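Local coordinates for leucyl aminopeptidase (Trypanosoma brucei brucei, PDB 5NTD), which probably removes N-terminal residues such as leucine from peptides as a manganese-dependent M17 aminopeptidase, and is seen here with the inhibitor bestatin bound, at residues Val240-Gly245 / Ala266-Thr271; Thr338-Glu343 / Ile376-Gly381; Gly81-Val86 / Thr124-Ala129; Leu46-Gly51 / Val141-Leu146. One frame throughout, in Å; residues are numbered along the deposited sequence.

Contact 1 of 4, residues Val240-Gly245 / Ala266-Thr271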
loop_
_atom_site.group_PDB
_atom_site.type_symbol
_atom_site.label_atom_id
_atom_site.label_comp_id
_atom_site.label_asym_id
_atom_site.label_seq_id
_atom_site.Cartn_x
_atom_site.Cartn_y
_atom_site.Cartn_z
ATOM N N VAL G 240 -30.403 -32.244 -19.111
ATOM C CA VAL G 240 -29.773 -31.444 -18.060
ATOM C C VAL G 240 -29.519 -32.323 -16.844
ATOM O O VAL G 240 -30.400 -33.039 -16.378
ATOM C CB VAL G 240 -30.573 -30.180 -17.726
ATOM C CG1 VAL G 240 -32.026 -30.516 -17.363
ATOM C CG2 VAL G 240 -29.922 -29.411 -16.576
ATOM N N ASP G 241 -28.283 -32.274 -16.379
ATOM C CA ASP G 241 -27.843 -32.997 -15.170
ATOM C C ASP G 241 -27.293 -31.954 -14.159
ATOM O O ASP G 241 -26.453 -31.145 -14.511
ATOM C CB ASP G 241 -26.750 -34.003 -15.510
ATOM C CG ASP G 241 -26.151 -34.676 -14.275
ATOM O OD1 ASP G 241 -26.941 -35.228 -13.474
ATOM O OD2 ASP G 241 -24.889 -34.705 -14.125
ATOM N N VAL G 242 -27.766 -32.019 -12.938
ATOM C CA VAL G 242 -27.378 -31.095 -11.901
ATOM C C VAL G 242 -26.820 -31.840 -10.710
ATOM O O VAL G 242 -27.505 -32.652 -10.100
ATOM C CB VAL G 242 -28.564 -30.257 -11.399
ATOM C CG1 VAL G 242 -28.133 -29.312 -10.283
ATOM C CG2 VAL G 242 -29.168 -29.448 -12.534
ATOM N N ILE G 243 -25.589 -31.523 -10.342
ATOM C CA ILE G 243 -25.026 -32.003 -9.086
ATOM C C ILE G 243 -24.941 -30.809 -8.157
ATOM O O ILE G 243 -24.201 -29.856 -8.411
ATOM C CB ILE G 243 -23.665 -32.654 -9.267
ATOM C CG1 ILE G 243 -23.727 -33.616 -10.444
ATOM C CG2 ILE G 243 -23.266 -33.389 -7.998
ATOM C CD1 ILE G 243 -22.404 -34.245 -10.776
ATOM N N CYS G 244 -25.665 -30.880 -7.058
ATOM C CA CYS G 244 -25.936 -29.698 -6.210
ATOM C C CYS G 244 -25.409 -29.792 -4.784
ATOM O O CYS G 244 -25.525 -30.821 -4.129
ATOM C CB CYS G 244 -27.430 -29.423 -6.127
ATOM S SG CYS G 244 -27.821 -27.917 -5.190
ATOM N N GLY G 245 -24.767 -28.710 -4.351
ATOM C CA GLY G 245 -24.405 -28.512 -2.943
ATOM C C GLY G 245 -23.593 -29.609 -2.324
ATOM O O GLY G 245 -22.562 -30.024 -2.842
ATOM N N ALA G 266 -26.093 -22.653 -2.870
ATOM C CA ALA G 266 -25.155 -23.789 -3.023
ATOM C C ALA G 266 -24.504 -23.828 -4.402
ATOM O O ALA G 266 -25.089 -23.383 -5.383
ATOM C CB ALA G 266 -25.881 -25.090 -2.760
ATOM N N PRO G 267 -23.300 -24.399 -4.489
ATOM C CA PRO G 267 -22.690 -24.542 -5.792
ATOM C C PRO G 267 -23.368 -25.655 -6.556
ATOM O O PRO G 267 -23.951 -26.553 -5.951
ATOM C CB PRO G 267 -21.259 -24.946 -5.474
ATOM C CG PRO G 267 -21.353 -25.608 -4.155
ATOM C CD PRO G 267 -22.434 -24.902 -3.417
ATOM N N ARG G 268 -23.261 -25.586 -7.871
ATOM C CA ARG G 268 -23.811 -26.609 -8.759
ATOM C C ARG G 268 -22.884 -26.878 -9.904
ATOM O O ARG G 268 -22.360 -25.956 -10.505
ATOM C CB ARG G 268 -25.182 -26.161 -9.302
ATOM C CG ARG G 268 -26.293 -26.259 -8.267
ATOM C CD ARG G 268 -27.175 -25.048 -8.345
ATOM N NE ARG G 268 -28.442 -25.184 -7.639
ATOM C CZ ARG G 268 -28.749 -24.601 -6.488
ATOM N NH1 ARG G 268 -27.897 -23.832 -5.845
ATOM N NH2 ARG G 268 -29.970 -24.744 -6.010
ATOM N N LEU G 269 -22.751 -28.146 -10.215
ATOM C CA LEU G 269 -22.173 -28.588 -11.475
ATOM C C LEU G 269 -23.336 -28.992 -12.386
ATOM O O LEU G 269 -23.996 -30.003 -12.186
ATOM C CB LEU G 269 -21.234 -29.743 -11.261
ATOM C CG LEU G 269 -20.198 -29.972 -12.352
ATOM C CD1 LEU G 269 -19.192 -28.843 -12.458
ATOM C CD2 LEU G 269 -19.473 -31.277 -12.071
ATOM N N VAL G 270 -23.562 -28.175 -13.398
ATOM C CA VAL G 270 -24.679 -28.326 -14.307
ATOM C C VAL G 270 -24.190 -28.755 -15.693
ATOM O O VAL G 270 -23.479 -28.006 -16.361
ATOM C CB VAL G 270 -25.463 -27.040 -14.442
ATOM C CG1 VAL G 270 -26.636 -27.206 -15.392
ATOM C CG2 VAL G 270 -25.970 -26.584 -13.096
ATOM N N THR G 271 -24.588 -29.944 -16.124
ATOM C CA THR G 271 -24.183 -30.437 -17.426
ATOM C C THR G 271 -25.381 -30.582 -18.356
ATOM O O THR G 271 -26.378 -31.217 -18.028
ATOM C CB THR G 271 -23.407 -31.760 -17.336
ATOM O OG1 THR G 271 -22.199 -31.573 -16.567
ATOM C CG2 THR G 271 -23.007 -32.249 -18.713
HETATM O O HOH W 1 -23.107 -32.297 -14.296
#
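C244 sets its sulfur over one face of the R268 guanidinium group: SG stands 3.6 Å above the plane, over its centre. The C244 sulfur points anti to the backbone N (chi1 -176°), while a bend at chi2 in the R268 chain lays the guanidinium face against this sulfur. NH1 of R268 then reaches A266 O at 2.9 Å, but the N-H...O angle of 134° makes this a bent bond. T222 OG1 also bonds to A266 O, so this carbonyl has two partners. Along the same face, V242 CG1 touches R268 CG at 4.1 Å, and V240 CG2 and V270 CG1 meet flank to flank. The strands are antiparallel, the axes of the two short segments 4.7 Å apart, and 240-244 forms a margin of the mixed sheet of the catalytic domain, pairing within it with 268-274. D241 and T271 exchange two backbone bonds, as do I243 and L269; past the strand end, G245 N donates to P267 O at 2.8 Å. On the face bearing D241, I243, L269 and T271, a water gives hydrogen bonds to D241 OD2 and L269 O and accepts one from T271 OG1 at 2.6 Å. L269 O therefore serves both this water and I243 N. T271 OG1 is also bonded to T338 OG1 of the next strand. H384 of helix 374-387 covers I243, L269 and T271, whereas T226 of helix 222-236 packs on R268 and V270.

Contact 2 of 4, residues Thr338-Glu343 / Ile376-Gly381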
loop_
_atom_site.group_PDB
_atom_site.type_symbol
_atom_site.label_atom_id
_atom_site.label_comp_id
_atom_site.label_asym_id
_atom_site.label_seq_id
_atom_site.Cartn_x
_atom_site.Cartn_y
_atom_site.Cartn_z
ATOM N N THR G 338 -20.868 -27.970 -19.578
ATOM C CA THR G 338 -20.776 -28.091 -18.114
ATOM C C THR G 338 -20.545 -26.695 -17.521
ATOM O O THR G 338 -19.540 -26.042 -17.779
ATOM C CB THR G 338 -19.692 -29.095 -17.702
ATOM O OG1 THR G 338 -20.074 -30.410 -18.141
ATOM C CG2 THR G 338 -19.506 -29.115 -16.188
ATOM N N LEU G 339 -21.510 -26.260 -16.739
ATOM C CA LEU G 339 -21.459 -24.975 -16.046
ATOM C C LEU G 339 -20.969 -25.202 -14.618
ATOM O O LEU G 339 -21.574 -25.938 -13.845
ATOM C CB LEU G 339 -22.813 -24.311 -16.005
ATOM C CG LEU G 339 -23.543 -24.204 -17.341
ATOM C CD1 LEU G 339 -24.912 -23.590 -17.087
ATOM C CD2 LEU G 339 -22.773 -23.379 -18.357
ATOM N N CYS G 340 -19.850 -24.566 -14.296
ATOM C CA CYS G 340 -19.242 -24.695 -12.980
ATOM C C CYS G 340 -19.721 -23.514 -12.161
ATOM O O CYS G 340 -19.090 -22.451 -12.127
ATOM C CB CYS G 340 -17.725 -24.723 -13.076
ATOM S SG CYS G 340 -17.070 -25.991 -14.174
ATOM N N LEU G 341 -20.848 -23.710 -11.509
ATOM C CA LEU G 341 -21.552 -22.622 -10.807
ATOM C C LEU G 341 -21.247 -22.590 -9.312
ATOM O O LEU G 341 -21.427 -23.563 -8.581
ATOM C CB LEU G 341 -23.051 -22.721 -10.969
ATOM C CG LEU G 341 -23.552 -22.760 -12.400
ATOM C CD1 LEU G 341 -25.077 -22.958 -12.414
ATOM C CD2 LEU G 341 -23.200 -21.498 -13.154
ATOM N N ALA G 342 -20.759 -21.440 -8.890
ATOM C CA ALA G 342 -20.450 -21.201 -7.469
ATOM C C ALA G 342 -20.344 -19.705 -7.240
ATOM O O ALA G 342 -20.026 -18.948 -8.141
ATOM C CB ALA G 342 -19.150 -21.870 -7.058
ATOM N N GLU G 343 -20.653 -19.287 -6.031
ATOM C CA GLU G 343 -20.235 -17.964 -5.556
ATOM C C GLU G 343 -19.016 -18.170 -4.660
ATOM O O GLU G 343 -19.041 -19.023 -3.776
ATOM C CB GLU G 343 -21.310 -17.224 -4.787
ATOM C CG GLU G 343 -20.795 -15.873 -4.273
ATOM C CD GLU G 343 -21.869 -14.958 -3.739
ATOM O OE1 GLU G 343 -22.967 -15.430 -3.336
ATOM O OE2 GLU G 343 -21.581 -13.745 -3.602
ATOM N N ILE G 376 -9.695 -23.977 -10.033
ATOM C CA ILE G 376 -10.098 -25.133 -9.189
ATOM C C ILE G 376 -11.441 -25.696 -9.660
ATOM O O ILE G 376 -11.644 -26.873 -9.858
ATOM C CB ILE G 376 -10.194 -24.726 -7.710
ATOM C CG1 ILE G 376 -8.776 -24.449 -7.170
ATOM C CG2 ILE G 376 -10.881 -25.807 -6.902
ATOM C CD1 ILE G 376 -8.739 -23.877 -5.783
ATOM N N VAL G 377 -12.352 -24.800 -9.814
ATOM C CA VAL G 377 -13.707 -25.101 -10.238
ATOM C C VAL G 377 -13.680 -25.757 -11.651
ATOM O O VAL G 377 -14.313 -26.754 -11.931
ATOM C CB VAL G 377 -14.472 -23.763 -10.112
ATOM C CG1 VAL G 377 -15.222 -23.366 -11.326
ATOM C CG2 VAL G 377 -15.285 -23.749 -8.836
ATOM N N LEU G 378 -12.862 -25.196 -12.513
ATOM C CA LEU G 378 -12.685 -25.710 -13.860
ATOM C C LEU G 378 -12.006 -27.062 -13.873
ATOM O O LEU G 378 -12.225 -27.882 -14.769
ATOM C CB LEU G 378 -11.893 -24.716 -14.716
ATOM C CG LEU G 378 -12.631 -23.423 -15.050
ATOM C CD1 LEU G 378 -11.669 -22.384 -15.581
ATOM C CD2 LEU G 378 -13.738 -23.678 -16.066
ATOM N N GLY G 379 -11.132 -27.276 -12.913
ATOM C CA GLY G 379 -10.446 -28.589 -12.789
ATOM C C GLY G 379 -11.445 -29.733 -12.604
ATOM O O GLY G 379 -11.357 -30.785 -13.229
ATOM N N ASP G 380 -12.421 -29.483 -11.765
ATOM C CA ASP G 380 -13.519 -30.436 -11.564
ATOM C C ASP G 380 -14.406 -30.539 -12.828
ATOM O O ASP G 380 -14.841 -31.602 -13.202
ATOM C CB ASP G 380 -14.348 -30.060 -10.345
ATOM C CG ASP G 380 -13.765 -30.626 -9.056
ATOM O OD1 ASP G 380 -12.818 -31.445 -9.120
ATOM O OD2 ASP G 380 -14.296 -30.298 -7.970
ATOM N N GLY G 381 -14.649 -29.401 -13.453
ATOM C CA GLY G 381 -15.435 -29.314 -14.699
ATOM C C GLY G 381 -14.853 -30.130 -15.843
ATOM O O GLY G 381 -15.542 -30.922 -16.449
#
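T338 opens the contact lightly, its CG2 methyl 4.3 Å from G381 CA. C340 carries most of the contact. Its CB meets V377 CG1 at 3.3 Å, tighter than usual for two carbons, and the V377 chi1 of 129° lies away from a staggered value; both are consistent with local strain, though at 2.3 Å resolution some of it may be model error. With the C340 sulfur beside its own backbone N (chi1 -55°), SG runs along the helix surface: it comes within 3.6 Å of V377 O and 3.7 Å of G381 CA, one helical turn later. Having no side chain, G381 lets the sulfur sit that close. L378 CD2 adds a looser touch at 4.5 Å from SG. Strand 268-274 covers the other face of the strand through V270, and at the end of the segment E343 makes a salt bridge with R352 of a neighbouring subunit. No hydrogen bond joins the two segments; the axes of these short pieces approach to 8.5 Å at a crossing angle of 145°. This is helix-on-sheet packing of an alpha/beta catalytic domain, and it is close to the active site: helix 374-387 begins directly after the manganese ligand E373, and the V377 side chain lies about 8 Å from a bound manganese.

Contact 3 of 4, residues Gly81-Val86 / Thr124-Ala129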
loop_
_atom_site.group_PDB
_atom_site.type_symbol
_atom_site.label_atom_id
_atom_site.label_comp_id
_atom_site.label_asym_id
_atom_site.label_seq_id
_atom_site.Cartn_x
_atom_site.Cartn_y
_atom_site.Cartn_z
ATOM N N GLY G 81 -14.280 6.239 -38.052
ATOM C CA GLY G 81 -14.682 5.844 -36.700
ATOM C C GLY G 81 -15.694 6.729 -36.011
ATOM O O GLY G 81 -16.074 6.491 -34.867
ATOM N N GLY G 82 -16.176 7.736 -36.721
ATOM C CA GLY G 82 -17.183 8.683 -36.186
ATOM C C GLY G 82 -18.534 8.626 -36.905
ATOM O O GLY G 82 -18.732 7.880 -37.872
ATOM N N THR G 83 -19.473 9.401 -36.381
ATOM C CA THR G 83 -20.790 9.536 -36.968
ATOM C C THR G 83 -21.069 10.987 -37.379
ATOM O O THR G 83 -20.413 11.913 -36.923
ATOM C CB THR G 83 -21.917 9.069 -36.039
ATOM O OG1 THR G 83 -21.942 9.878 -34.866
ATOM C CG2 THR G 83 -21.760 7.628 -35.654
ATOM N N TYR G 84 -22.079 11.139 -38.228
ATOM C CA TYR G 84 -22.544 12.450 -38.709
ATOM C C TYR G 84 -23.988 12.327 -39.123
ATOM O O TYR G 84 -24.351 11.489 -39.932
ATOM C CB TYR G 84 -21.731 12.955 -39.878
ATOM C CG TYR G 84 -21.799 14.462 -40.054
ATOM C CD1 TYR G 84 -22.805 15.069 -40.831
ATOM C CD2 TYR G 84 -20.842 15.292 -39.466
ATOM C CE1 TYR G 84 -22.845 16.454 -41.008
ATOM C CE2 TYR G 84 -20.874 16.673 -39.645
ATOM C CZ TYR G 84 -21.870 17.253 -40.430
ATOM O OH TYR G 84 -21.900 18.625 -40.556
ATOM N N GLY G 85 -24.809 13.164 -38.534
ATOM C CA GLY G 85 -26.269 13.114 -38.700
ATOM C C GLY G 85 -26.801 14.317 -39.480
ATOM O O GLY G 85 -26.339 15.462 -39.331
ATOM N N VAL G 86 -27.772 14.024 -40.325
ATOM C CA VAL G 86 -28.490 15.065 -41.114
ATOM C C VAL G 86 -29.988 14.798 -41.142
ATOM O O VAL G 86 -30.444 13.640 -41.127
ATOM C CB VAL G 86 -28.028 15.179 -42.563
ATOM C CG1 VAL G 86 -26.619 15.702 -42.628
ATOM C CG2 VAL G 86 -28.156 13.844 -43.267
ATOM N N THR G 124 -20.246 -1.729 -34.049
ATOM C CA THR G 124 -20.952 -1.666 -32.754
ATOM C C THR G 124 -20.958 -0.233 -32.183
ATOM O O THR G 124 -21.989 0.304 -31.827
ATOM C CB THR G 124 -20.347 -2.630 -31.722
ATOM O OG1 THR G 124 -20.550 -3.970 -32.182
ATOM C CG2 THR G 124 -21.012 -2.463 -30.363
ATOM N N ALA G 125 -19.793 0.364 -32.148
ATOM C CA ALA G 125 -19.646 1.726 -31.564
ATOM C C ALA G 125 -20.446 2.778 -32.360
ATOM O O ALA G 125 -21.119 3.629 -31.819
ATOM C CB ALA G 125 -18.183 2.121 -31.495
ATOM N N LEU G 126 -20.375 2.683 -33.684
ATOM C CA LEU G 126 -21.127 3.603 -34.572
ATOM C C LEU G 126 -22.646 3.502 -34.366
ATOM O O LEU G 126 -23.350 4.500 -34.232
ATOM C CB LEU G 126 -20.824 3.338 -36.018
ATOM C CG LEU G 126 -19.380 3.603 -36.407
ATOM C CD1 LEU G 126 -19.148 3.082 -37.803
ATOM C CD2 LEU G 126 -19.049 5.092 -36.344
ATOM N N VAL G 127 -23.143 2.299 -34.331
ATOM C CA VAL G 127 -24.585 2.111 -34.208
ATOM C C VAL G 127 -25.007 2.565 -32.798
ATOM O O VAL G 127 -26.085 3.147 -32.594
ATOM C CB VAL G 127 -25.029 0.679 -34.522
ATOM C CG1 VAL G 127 -26.537 0.531 -34.379
ATOM C CG2 VAL G 127 -24.648 0.330 -35.945
ATOM N N THR G 128 -24.177 2.248 -31.819
ATOM C CA THR G 128 -24.462 2.653 -30.402
ATOM C C THR G 128 -24.624 4.182 -30.342
ATOM O O THR G 128 -25.585 4.683 -29.805
ATOM C CB THR G 128 -23.361 2.199 -29.447
ATOM O OG1 THR G 128 -23.396 0.772 -29.363
ATOM C CG2 THR G 128 -23.554 2.794 -28.062
ATOM N N ALA G 129 -23.675 4.872 -30.932
ATOM C CA ALA G 129 -23.710 6.320 -30.980
ATOM C C ALA G 129 -24.983 6.823 -31.709
ATOM O O ALA G 129 -25.670 7.736 -31.258
ATOM C CB ALA G 129 -22.466 6.867 -31.668
#
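L126 pushes one methyl, CD2, against the loop that leads into strand 83-89, joining helix 120-131 to the border strand of the mixed sheet in the N-terminal domain, whose sequence family belongs to the macro clan. CD2 of L126 lies 3.2 Å from G82 O and 3.6 Å from G81 O, so the methyl sits against two successive carbonyl oxygens. A chi1 of -64° sets CG beside the backbone N, and a chi2 of 170° extends CD1, so that the other branch, CD2, is the one turned to the loop. The side chains of L126 and T83 overlap alongside one another but run in opposing senses, T83 CG2 coming within 3.8 Å of L126 CD2. The same threonine methyl is 3.8 Å from L126 O, so it also meets the helix backbone. L126 also packs on V107 of strand 99-107. Within the helix, T124 O receives both T128 N and T128 OG1, the latter bonded in addition to G161 N. No hydrogen bond crosses between the segments; along strand 83-89, G85 O accepts a hydrogen bond from R101 of another subunit. A129, one turn after L126, closes the contact at the solvent-facing margin, its CB 4.1 Å from T83 CG2.

Contact 4 of 4, residues Leu46-Gly51 / Val141-Leu146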
loop_
_atom_site.group_PDB
_atom_site.type_symbol
_atom_site.label_atom_id
_atom_site.label_comp_id
_atom_site.label_asym_id
_atom_site.label_seq_id
_atom_site.Cartn_x
_atom_site.Cartn_y
_atom_site.Cartn_z
ATOM N N LEU G 46 -35.678 7.576 -37.612
ATOM C CA LEU G 46 -34.220 7.444 -37.594
ATOM C C LEU G 46 -33.773 6.357 -38.546
ATOM O O LEU G 46 -34.319 5.260 -38.556
ATOM C CB LEU G 46 -33.740 7.116 -36.177
ATOM C CG LEU G 46 -32.245 6.919 -36.016
ATOM C CD1 LEU G 46 -31.447 8.194 -36.284
ATOM C CD2 LEU G 46 -31.948 6.399 -34.606
ATOM N N ALA G 47 -32.749 6.663 -39.314
ATOM C CA ALA G 47 -32.089 5.642 -40.135
ATOM C C ALA G 47 -30.601 5.754 -39.982
ATOM O O ALA G 47 -30.050 6.870 -39.897
ATOM C CB ALA G 47 -32.457 5.800 -41.606
ATOM N N VAL G 48 -29.947 4.600 -40.000
ATOM C CA VAL G 48 -28.491 4.532 -39.817
ATOM C C VAL G 48 -27.865 3.925 -41.060
ATOM O O VAL G 48 -28.350 2.924 -41.575
ATOM C CB VAL G 48 -28.132 3.722 -38.564
ATOM C CG1 VAL G 48 -26.634 3.801 -38.265
ATOM C CG2 VAL G 48 -28.931 4.192 -37.360
ATOM N N LEU G 49 -26.782 4.522 -41.499
ATOM C CA LEU G 49 -26.023 4.008 -42.598
ATOM C C LEU G 49 -24.562 3.824 -42.208
ATOM O O LEU G 49 -23.862 4.807 -41.934
ATOM C CB LEU G 49 -26.100 4.979 -43.791
ATOM C CG LEU G 49 -25.239 4.620 -45.026
ATOM C CD1 LEU G 49 -25.658 3.287 -45.626
ATOM C CD2 LEU G 49 -25.312 5.723 -46.073
ATOM N N VAL G 50 -24.093 2.582 -42.222
ATOM C CA VAL G 50 -22.695 2.300 -41.806
ATOM C C VAL G 50 -21.918 1.526 -42.848
ATOM O O VAL G 50 -22.347 0.482 -43.315
ATOM C CB VAL G 50 -22.532 1.659 -40.392
ATOM C CG1 VAL G 50 -23.128 2.579 -39.337
ATOM C CG2 VAL G 50 -23.220 0.339 -40.287
ATOM N N GLY G 51 -20.740 2.033 -43.150
ATOM C CA GLY G 51 -19.838 1.347 -44.058
ATOM C C GLY G 51 -18.490 2.000 -44.116
ATOM O O GLY G 51 -18.247 3.028 -43.481
ATOM N N VAL G 141 -35.677 0.897 -35.843
ATOM C CA VAL G 141 -34.633 1.677 -36.539
ATOM C C VAL G 141 -34.010 0.840 -37.654
ATOM O O VAL G 141 -33.515 -0.263 -37.418
ATOM C CB VAL G 141 -33.508 2.156 -35.563
ATOM C CG1 VAL G 141 -32.418 2.913 -36.297
ATOM C CG2 VAL G 141 -34.109 3.018 -34.467
ATOM N N ASP G 142 -33.983 1.408 -38.849
ATOM C CA ASP G 142 -33.383 0.758 -40.003
ATOM C C ASP G 142 -31.883 1.026 -39.974
ATOM O O ASP G 142 -31.444 2.153 -39.954
ATOM C CB ASP G 142 -33.975 1.245 -41.319
ATOM C CG ASP G 142 -35.466 0.955 -41.439
ATOM O OD1 ASP G 142 -35.931 -0.121 -40.998
ATOM O OD2 ASP G 142 -36.168 1.795 -42.021
ATOM N N VAL G 143 -31.119 -0.055 -39.893
ATOM C CA VAL G 143 -29.654 0.009 -39.909
ATOM C C VAL G 143 -29.180 -0.598 -41.204
ATOM O O VAL G 143 -29.110 -1.820 -41.387
ATOM C CB VAL G 143 -29.023 -0.707 -38.700
ATOM C CG1 VAL G 143 -27.535 -0.458 -38.650
ATOM C CG2 VAL G 143 -29.660 -0.228 -37.410
ATOM N N PHE G 144 -28.805 0.287 -42.103
ATOM C CA PHE G 144 -28.306 -0.113 -43.427
ATOM C C PHE G 144 -26.813 -0.291 -43.323
ATOM O O PHE G 144 -26.066 0.659 -43.055
ATOM C CB PHE G 144 -28.601 0.944 -44.484
ATOM C CG PHE G 144 -30.062 1.078 -44.818
ATOM C CD1 PHE G 144 -30.908 1.844 -44.033
ATOM C CD2 PHE G 144 -30.594 0.438 -45.949
ATOM C CE1 PHE G 144 -32.246 1.961 -44.350
ATOM C CE2 PHE G 144 -31.939 0.560 -46.274
ATOM C CZ PHE G 144 -32.763 1.309 -45.466
ATOM N N VAL G 145 -26.376 -1.527 -43.523
ATOM C CA VAL G 145 -24.940 -1.847 -43.456
ATOM C C VAL G 145 -24.474 -2.148 -44.863
ATOM O O VAL G 145 -25.147 -2.831 -45.606
ATOM C CB VAL G 145 -24.626 -3.013 -42.488
ATOM C CG1 VAL G 145 -25.185 -2.715 -41.104
ATOM C CG2 VAL G 145 -25.190 -4.330 -42.960
ATOM N N LEU G 146 -23.300 -1.655 -45.199
ATOM C CA LEU G 146 -22.739 -1.848 -46.532
ATOM C C LEU G 146 -21.804 -3.057 -46.631
ATOM O O LEU G 146 -21.346 -3.385 -47.714
ATOM C CB LEU G 146 -22.056 -0.584 -47.012
ATOM C CG LEU G 146 -22.995 0.629 -46.979
ATOM C CD1 LEU G 146 -22.267 1.867 -47.474
ATOM C CD2 LEU G 146 -24.255 0.414 -47.794
#
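V50 and V145 stand abreast, with V50 CG2 3.7 Å from V145 CG1; they belong to neighbouring parallel strands inside the mixed sheet of the N-terminal, macro-clan domain. The axes of the two short segments are 4.7 Å apart at 16°. At the other end of this face V141 is set aslant to two partners: its CG1 meets L46 CD2 and V48 CG2, each at 3.9 Å. Helix 120-131 covers the face, with L126 on V50, A130 on V48 and V127 on V143. On the reverse face L49 CD1 touches both F144 CB and L146 CD2, each 3.9 Å away, in directions roughly at right angles. CG of L49 is anti to the backbone N (chi1 175°), and a chi2 of 62° turns CD1 to within 3.7 Å of F144 O. The F144 ring presents its edge to V48 O, which lies in the ring plane 3.7 Å from CD1, and makes T-shaped contacts with F66 and Y34. D142, also on this side, is buried, and its carboxylate is satisfied by Y34 OH, S43 OG and Q185 NE2. Backbone bonds fix the register: D142 O and F144 O receive V48 N and V50 N nearly end-on, and V48 O takes F144 N as well as meeting the ring edge. The last of them runs from L146 N to V50 O at 3.0 Å.

From the N terminus, segment 46-51 comes first and pairs with 141-146, so contact 4 closes a loop of 89 intervening residues. Contact 3, spanning 37, opens and closes within that loop; helix 120-131 then leads into strand 140-145 and packs on the same sheet, joining the two contacts. Contacts 1 and 2, spanning 20 and 32, follow in series in the catalytic domain, without nesting or crossing. Strands 268-274 and 334-344 are neighbours there, linked by V270 O to L339 N and R268 N to L341 O, so together the contacts run from sheet margin to active-site helix. The two pairs lie on opposite sides of the chain's centre, with contacts 1 and 3 about 44 Å apart between centres.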